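Local coordinates for protein TqaA (Penicillium aethiopicum, PDB 5DLK) that belongs to the nonribosomal peptide synthetase family and, through the terminal condensation-like (CT) domain that this chain represents, probably macrocyclises and releases the finished peptide, at residues A[93-96]-A[97-100]; A[179-183]-A[184-188]; A[317-320]-A[321-324]. All blocks are in the same frame, centred on the assembly; numbering follows the deposited sequence.

Contact 1 (A[93-96]-A[97-100])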
loop_
_atom_site.group_PDB
_atom_site.type_symbol
_atom_site.label_atom_id
_atom_site.label_comp_id
_atom_site.label_asym_id
_atom_site.label_seq_id
_atom_site.Cartn_x
_atom_site.Cartn_y
_atom_site.Cartn_z
ATOM N N ASP A 93 -14.105 12.197 11.146
ATOM C CA ASP A 93 -14.835 11.653 12.292
ATOM C C ASP A 93 -15.009 10.134 12.187
ATOM O O ASP A 93 -14.800 9.400 13.157
ATOM C CB ASP A 93 -16.221 12.306 12.415
ATOM C CG ASP A 93 -16.155 13.777 12.760
ATOM O OD1 ASP A 93 -15.113 14.240 13.283
ATOM O OD2 ASP A 93 -17.162 14.478 12.516
ATOM N N ARG A 94 -15.400 9.673 11.007
ATOM C CA ARG A 94 -15.725 8.269 10.788
ATOM C C ARG A 94 -14.519 7.317 10.840
ATOM O O ARG A 94 -14.639 6.201 11.346
ATOM C CB ARG A 94 -16.441 8.117 9.440
ATOM C CG ARG A 94 -16.777 6.677 9.056
ATOM C CD ARG A 94 -17.605 6.650 7.784
ATOM N NE ARG A 94 -17.862 5.301 7.280
ATOM C CZ ARG A 94 -18.743 4.454 7.808
ATOM N NH1 ARG A 94 -18.911 3.249 7.273
ATOM N NH2 ARG A 94 -19.455 4.802 8.879
ATOM N N HIS A 95 -13.367 7.741 10.318
ATOM C CA HIS A 95 -12.215 6.826 10.185
ATOM C C HIS A 95 -11.014 7.264 11.014
ATOM O O HIS A 95 -10.335 8.220 10.659
ATOM C CB HIS A 95 -11.789 6.717 8.718
ATOM C CG HIS A 95 -12.854 6.177 7.811
ATOM N ND1 HIS A 95 -13.209 4.847 7.788
ATOM C CD2 HIS A 95 -13.614 6.784 6.867
ATOM C CE1 HIS A 95 -14.151 4.659 6.883
ATOM N NE2 HIS A 95 -14.415 5.818 6.310
ATOM N N SER A 96 -10.710 6.553 12.093
ATOM C CA SER A 96 -9.692 7.048 13.013
ATOM C C SER A 96 -8.291 7.094 12.388
ATOM O O SER A 96 -7.441 7.872 12.830
ATOM C CB SER A 96 -9.674 6.209 14.295
ATOM O OG SER A 96 -9.188 4.904 14.059
ATOM N N ILE A 97 -8.045 6.289 11.350
ATOM C CA ILE A 97 -6.746 6.347 10.684
ATOM C C ILE A 97 -6.512 7.740 10.073
ATOM O O ILE A 97 -5.377 8.201 10.001
ATOM C CB ILE A 97 -6.608 5.252 9.579
ATOM C CG1 ILE A 97 -5.159 5.168 9.079
ATOM C CG2 ILE A 97 -7.532 5.529 8.412
ATOM C CD1 ILE A 97 -4.158 4.900 10.159
ATOM N N LEU A 98 -7.588 8.423 9.676
ATOM C CA LEU A 98 -7.467 9.755 9.078
ATOM C C LEU A 98 -7.206 10.837 10.150
ATOM O O LEU A 98 -6.807 11.957 9.822
ATOM C CB LEU A 98 -8.724 10.096 8.256
ATOM C CG LEU A 98 -9.127 9.153 7.122
ATOM C CD1 LEU A 98 -10.364 9.647 6.374
ATOM C CD2 LEU A 98 -7.969 8.916 6.149
ATOM N N ARG A 99 -7.409 10.504 11.425
ATOM C CA ARG A 99 -7.028 11.433 12.491
ATOM C C ARG A 99 -5.853 10.902 13.279
ATOM O O ARG A 99 -5.732 11.143 14.481
ATOM C CB ARG A 99 -8.204 11.716 13.433
ATOM C CG ARG A 99 -9.335 10.736 13.358
ATOM C CD ARG A 99 -10.550 11.255 14.139
ATOM N NE ARG A 99 -11.584 10.237 14.162
ATOM C CZ ARG A 99 -11.672 9.299 15.092
ATOM N NH1 ARG A 99 -10.801 9.276 16.093
ATOM N NH2 ARG A 99 -12.627 8.393 15.020
ATOM N N THR A 100 -4.984 10.161 12.598
ATOM C CA THR A 100 -3.802 9.623 13.242
ATOM C C THR A 100 -2.554 10.453 12.941
ATOM O O THR A 100 -2.319 10.881 11.806
ATOM C CB THR A 100 -3.588 8.139 12.809
ATOM O OG1 THR A 100 -4.704 7.365 13.246
ATOM C CG2 THR A 100 -2.359 7.581 13.425
#

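Contact 2 (A[179-183]-A[184-188])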
loop_
_atom_site.group_PDB
_atom_site.type_symbol
_atom_site.label_atom_id
_atom_site.label_comp_id
_atom_site.label_asym_id
_atom_site.label_seq_id
_atom_site.Cartn_x
_atom_site.Cartn_y
_atom_site.Cartn_z
ATOM N N SER A 179 0.799 5.033 4.714
ATOM C CA SER A 179 0.613 4.350 5.996
ATOM C C SER A 179 -0.858 4.331 6.406
ATOM O O SER A 179 -1.225 3.653 7.368
ATOM C CB SER A 179 1.438 5.013 7.103
ATOM O OG SER A 179 1.033 6.371 7.312
ATOM N N GLN A 180 -1.697 5.055 5.662
ATOM C CA GLN A 180 -3.094 5.267 6.057
ATOM C C GLN A 180 -4.115 4.714 5.070
ATOM O O GLN A 180 -5.322 4.887 5.260
ATOM C CB GLN A 180 -3.353 6.781 6.266
ATOM C CG GLN A 180 -2.467 7.401 7.330
ATOM C CD GLN A 180 -2.594 8.923 7.355
ATOM O OE1 GLN A 180 -2.137 9.603 6.438
ATOM N NE2 GLN A 180 -3.249 9.458 8.392
ATOM N N TRP A 181 -3.661 4.035 4.014
ATOM C CA TRP A 181 -4.600 3.478 3.050
ATOM C C TRP A 181 -3.955 2.307 2.296
ATOM O O TRP A 181 -2.743 2.107 2.373
ATOM C CB TRP A 181 -5.078 4.555 2.047
ATOM C CG TRP A 181 -3.991 5.059 1.145
ATOM C CD1 TRP A 181 -3.107 6.059 1.414
ATOM C CD2 TRP A 181 -3.641 4.556 -0.154
ATOM N NE1 TRP A 181 -2.247 6.231 0.361
ATOM C CE2 TRP A 181 -2.552 5.320 -0.616
ATOM C CE3 TRP A 181 -4.149 3.542 -0.974
ATOM C CZ2 TRP A 181 -1.950 5.101 -1.860
ATOM C CZ3 TRP A 181 -3.549 3.321 -2.218
ATOM C CH2 TRP A 181 -2.466 4.095 -2.645
ATOM N N ASP A 182 -4.775 1.536 1.595
ATOM C CA ASP A 182 -4.262 0.535 0.660
ATOM C C ASP A 182 -5.206 0.374 -0.526
ATOM O O ASP A 182 -6.282 0.987 -0.571
ATOM C CB ASP A 182 -4.028 -0.813 1.356
ATOM C CG ASP A 182 -5.251 -1.341 2.066
ATOM O OD1 ASP A 182 -6.390 -1.008 1.669
ATOM O OD2 ASP A 182 -5.074 -2.130 3.023
ATOM N N GLY A 183 -4.798 -0.441 -1.495
ATOM C CA GLY A 183 -5.554 -0.572 -2.730
ATOM C C GLY A 183 -6.979 -1.045 -2.507
ATOM O O GLY A 183 -7.897 -0.648 -3.230
ATOM N N VAL A 184 -7.164 -1.902 -1.507
ATOM C CA VAL A 184 -8.482 -2.439 -1.196
ATOM C C VAL A 184 -9.412 -1.389 -0.598
ATOM O O VAL A 184 -10.601 -1.370 -0.909
ATOM C CB VAL A 184 -8.384 -3.647 -0.210
ATOM C CG1 VAL A 184 -9.757 -4.004 0.372
ATOM C CG2 VAL A 184 -7.775 -4.851 -0.915
ATOM N N SER A 185 -8.882 -0.510 0.251
ATOM C CA SER A 185 -9.767 0.333 1.055
ATOM C C SER A 185 -9.842 1.794 0.598
ATOM O O SER A 185 -10.770 2.504 0.980
ATOM C CB SER A 185 -9.370 0.270 2.542
ATOM O OG SER A 185 -8.086 0.823 2.795
ATOM N N ILE A 186 -8.904 2.248 -0.228
ATOM C CA ILE A 186 -9.004 3.622 -0.734
ATOM C C ILE A 186 -10.306 3.898 -1.527
ATOM O O ILE A 186 -10.825 5.016 -1.451
ATOM C CB ILE A 186 -7.758 4.032 -1.590
ATOM C CG1 ILE A 186 -7.761 5.546 -1.861
ATOM C CG2 ILE A 186 -7.624 3.239 -2.885
ATOM C CD1 ILE A 186 -7.673 6.381 -0.609
ATOM N N PRO A 187 -10.873 2.896 -2.245
ATOM C CA PRO A 187 -12.146 3.281 -2.871
ATOM C C PRO A 187 -13.258 3.507 -1.852
ATOM O O PRO A 187 -14.243 4.186 -2.162
ATOM C CB PRO A 187 -12.473 2.082 -3.780
ATOM C CG PRO A 187 -11.161 1.371 -3.970
ATOM C CD PRO A 187 -10.495 1.522 -2.635
ATOM N N LYS A 188 -13.079 2.973 -0.647
ATOM C CA LYS A 188 -14.055 3.125 0.417
ATOM C C LYS A 188 -13.979 4.537 1.001
ATOM O O LYS A 188 -14.979 5.087 1.465
ATOM C CB LYS A 188 -13.824 2.077 1.511
ATOM C CG LYS A 188 -15.077 1.668 2.267
ATOM C CD LYS A 188 -16.012 0.870 1.379
ATOM C CE LYS A 188 -17.286 0.496 2.116
ATOM N NZ LYS A 188 -18.199 -0.333 1.274
#

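Contact 3 (A[317-320]-A[321-324])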
loop_
_atom_site.group_PDB
_atom_site.type_symbol
_atom_site.label_atom_id
_atom_site.label_comp_id
_atom_site.label_asym_id
_atom_site.label_seq_id
_atom_site.Cartn_x
_atom_site.Cartn_y
_atom_site.Cartn_z
ATOM N N MET A 317 -12.461 -10.969 10.953
ATOM C CA MET A 317 -12.905 -9.901 11.833
ATOM C C MET A 317 -13.971 -9.105 11.108
ATOM O O MET A 317 -13.989 -9.064 9.874
ATOM C CB MET A 317 -11.728 -9.012 12.270
ATOM C CG MET A 317 -11.407 -7.814 11.379
ATOM S SD MET A 317 -9.992 -6.860 12.008
ATOM C CE MET A 317 -8.709 -8.094 11.914
ATOM N N ASP A 318 -14.881 -8.509 11.871
ATOM C CA ASP A 318 -15.947 -7.711 11.282
ATOM C C ASP A 318 -15.357 -6.551 10.499
ATOM O O ASP A 318 -14.409 -5.904 10.959
ATOM C CB ASP A 318 -16.904 -7.192 12.357
ATOM C CG ASP A 318 -17.637 -8.310 13.076
ATOM O OD1 ASP A 318 -17.867 -9.371 12.457
ATOM O OD2 ASP A 318 -17.982 -8.129 14.263
ATOM N N ASN A 319 -15.911 -6.318 9.312
ATOM C CA ASN A 319 -15.525 -5.208 8.438
ATOM C C ASN A 319 -14.102 -5.289 7.901
ATOM O O ASN A 319 -13.565 -4.286 7.430
ATOM C CB ASN A 319 -15.705 -3.871 9.161
ATOM C CG ASN A 319 -17.104 -3.688 9.689
ATOM O OD1 ASN A 319 -18.077 -4.070 9.034
ATOM N ND2 ASN A 319 -17.219 -3.119 10.885
ATOM N N ILE A 320 -13.496 -6.475 7.960
ATOM C CA ILE A 320 -12.134 -6.645 7.457
ATOM C C ILE A 320 -12.053 -6.222 5.985
ATOM O O ILE A 320 -11.037 -5.692 5.535
ATOM C CB ILE A 320 -11.641 -8.115 7.636
ATOM C CG1 ILE A 320 -10.165 -8.257 7.250
ATOM C CG2 ILE A 320 -12.492 -9.088 6.835
ATOM C CD1 ILE A 320 -9.240 -7.342 8.015
ATOM N N GLU A 321 -13.149 -6.423 5.262
ATOM C CA GLU A 321 -13.243 -6.115 3.837
ATOM C C GLU A 321 -13.273 -4.619 3.545
ATOM O O GLU A 321 -12.969 -4.195 2.430
ATOM C CB GLU A 321 -14.501 -6.772 3.247
ATOM C CG GLU A 321 -15.819 -6.384 3.948
ATOM C CD GLU A 321 -16.087 -7.192 5.224
ATOM O OE1 GLU A 321 -15.407 -8.220 5.437
ATOM O OE2 GLU A 321 -16.980 -6.803 6.013
ATOM N N SER A 322 -13.641 -3.821 4.542
ATOM C CA SER A 322 -13.932 -2.416 4.286
ATOM C C SER A 322 -13.254 -1.413 5.231
ATOM O O SER A 322 -13.322 -0.208 4.985
ATOM C CB SER A 322 -15.452 -2.203 4.326
ATOM O OG SER A 322 -15.968 -2.495 5.611
ATOM N N LEU A 323 -12.603 -1.882 6.294
ATOM C CA LEU A 323 -11.980 -0.941 7.226
ATOM C C LEU A 323 -10.849 -0.208 6.516
ATOM O O LEU A 323 -10.136 -0.792 5.689
ATOM C CB LEU A 323 -11.474 -1.640 8.495
ATOM C CG LEU A 323 -10.310 -2.639 8.461
ATOM C CD1 LEU A 323 -8.982 -1.947 8.713
ATOM C CD2 LEU A 323 -10.538 -3.728 9.504
ATOM N N LEU A 324 -10.696 1.078 6.830
ATOM C CA LEU A 324 -9.748 1.916 6.116
ATOM C C LEU A 324 -8.394 1.948 6.804
ATOM O O LEU A 324 -8.278 2.249 7.994
ATOM C CB LEU A 324 -10.300 3.347 5.973
ATOM C CG LEU A 324 -9.477 4.328 5.146
ATOM C CD1 LEU A 324 -9.395 3.908 3.679
ATOM C CD2 LEU A 324 -10.065 5.751 5.290
#

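Contact 1 (A[93-96]-A[97-100])
Arg99 reaches back along the chain to Asp93, its NH2 donating to Asp93 O over 3.0 Å with an N-H...O angle of 151°. NH2 lies tilted 33° from that carbonyl plane, and NE adds a weak second bond to the same oxygen. NE also donates to Val92 O, while NH1 turns to Glu49, in a salt bridge, and to Leu114 O, so the guanidinium joins the end of helix 81-94 to strands 47-53 and 108-115. Its reach comes from a chain extended from CG to NE, after a chi1 of only 17° that leaves the first bond nearly eclipsed.

Ser96 O is gripped twice, from opposite faces of its plane: Arg99 N meets it at 3.0 Å and Thr100 OG1 at 2.8 Å. Leu98 N bonds His95 O at 2.9 Å, the i to i+3 bond of the short 3-10 turn after helix 81-94. Ser96 OG looks elsewhere, to Asp207, and His95 NE2 to Asp192.

Ser96 CA sits over one face of the Arg99 guanidinium, 3.6 Å above its plane, and Ser96 CB lies 3.7 Å from Arg99 NH1. His95 CB rests against Leu98 CG at 3.9 Å. A leucine in place of Arg99 would probably leave Glu49 without this charge partner and Asp93 O without its NH2 donor, loosening the tie between the helix end and the two strands.

This is a helix exit closed largely by donors from Leu98, Arg99 and Thr100, with the Arg99 guanidinium reaching back to the last turn, where the helix's negative end probably favours its charge.

Contact 2 (A[179-183]-A[184-188])
Asp182 and Ile186 set the backbone geometry, Ile186 N donating to Asp182 O over 2.9 Å with an N-H...O angle of 158°, a helix-like i to i+4 bond leading into helix 186-197; the approach is nearly along the C=O axis, and Ser185 N adds a weak bond to the same carbonyl.

The Asp182 side chain folds back over this turn. With chi1 at 55°, its carboxylate lies between the backbone N and the carbonyl carbon, which brings OD1 to Ser185. Ser185 N meets Asp182 OD1 at 2.9 Å, nearly along its C-O bond, whereas Ser185 OG donates to the same OD1 at 2.7 Å from well above the carboxylate plane, 51° out of it. The other oxygen, OD2, is taken by a salt bridge to Arg313 and by Thr327 N. Partners on both oxygens therefore hold the rotation of the carboxylate.

On the apolar side, Trp181 and Ile186 cross obliquely, with Trp181 CE3 3.7 Å from Ile186 CB. The indole also stacks on His178 and meets His68 edge-to-face.

His178, Asp182 and Gly183 fit the HxxxDG signature of condensation domains, in which the aspartate is usually structural, consistent with its many bonds. Gly183 belongs to the phosphopantetheine site observed for this protein, though the ligand is not bound in this model, and Val184 stands about 4 Å, side chain to side chain, from Asn311 of that site. The turn joins strand 169-177 to helix 186-197, with Gln180 against strand 100-105 and Asp182 tied to the loop that precedes strand 329-336.

Contact 3 (A[317-320]-A[321-324])
Met317 to Ile320 form a type II beta turn, after which the chain curls back so that the N-H groups of Ser322 and Leu323 point at Asn319 O, within the long loop between strands 303-310 and 329-336 that probably corresponds to the floor loop of condensation domains.

Hydrogen bonding centres on that carbonyl. Leu323 N approaches Asn319 O almost end-on, with a C=O...N angle of 174° at 2.8 Å, while Ser322 N comes to Asn319 O from above the carbonyl plane, 60° out of it, at 2.9 Å. Asn319 has the positive phi of the turn's third position. Its ND2 bonds Ser206 OG. Beyond the two segments, Arg313 donates to Ile320 O and Leu323 O, bracing the bend from one side chain.

Apolar packing gathers on Leu323 CD2. Met317 crosses Leu323 at about a right angle, its SD 4.0 Å from Leu323 CD2, and Ile320 brings CA to 3.9 Å and CD1 to 4.1 Å from that methyl. Met317 and Ile320 also rest on Tyr211 of helix 208-218, so the cluster joins the loop to that helix.

The Glu321 carboxylate is in van der Waals contact with the turn. Bent at chi2 (-82°), Glu321 folds it back along the chain, placing OE1 3.3 Å from Ile320 CG2 and OE2 3.2 Å from Asn319 CA.

Overall arrangement
Contacts 1, 2 and 3 follow in series along the chain and meet in one region of the condensation domain, their centres about 13 Å (1 and 2), 14 Å (1 and 3) and 11 Å (2 and 3) apart. Contact 1 leads from helix 81-94 to strand 100-105, contact 2 from strand 169-177 to helix 186-197, and contact 3 lies between two strands of the six-stranded sheet. Gln180 NE2 probably bonds Ile97 O, and Leu324 packs between contacts 1 and 2, touching Ile97, Leu98 and Ser185. Arg313 ties contact 2 to contact 3. The loop of contact 3 thus packs against the turns of contacts 1 and 2, with contact 2 holding Gly183 of the phosphopantetheine site.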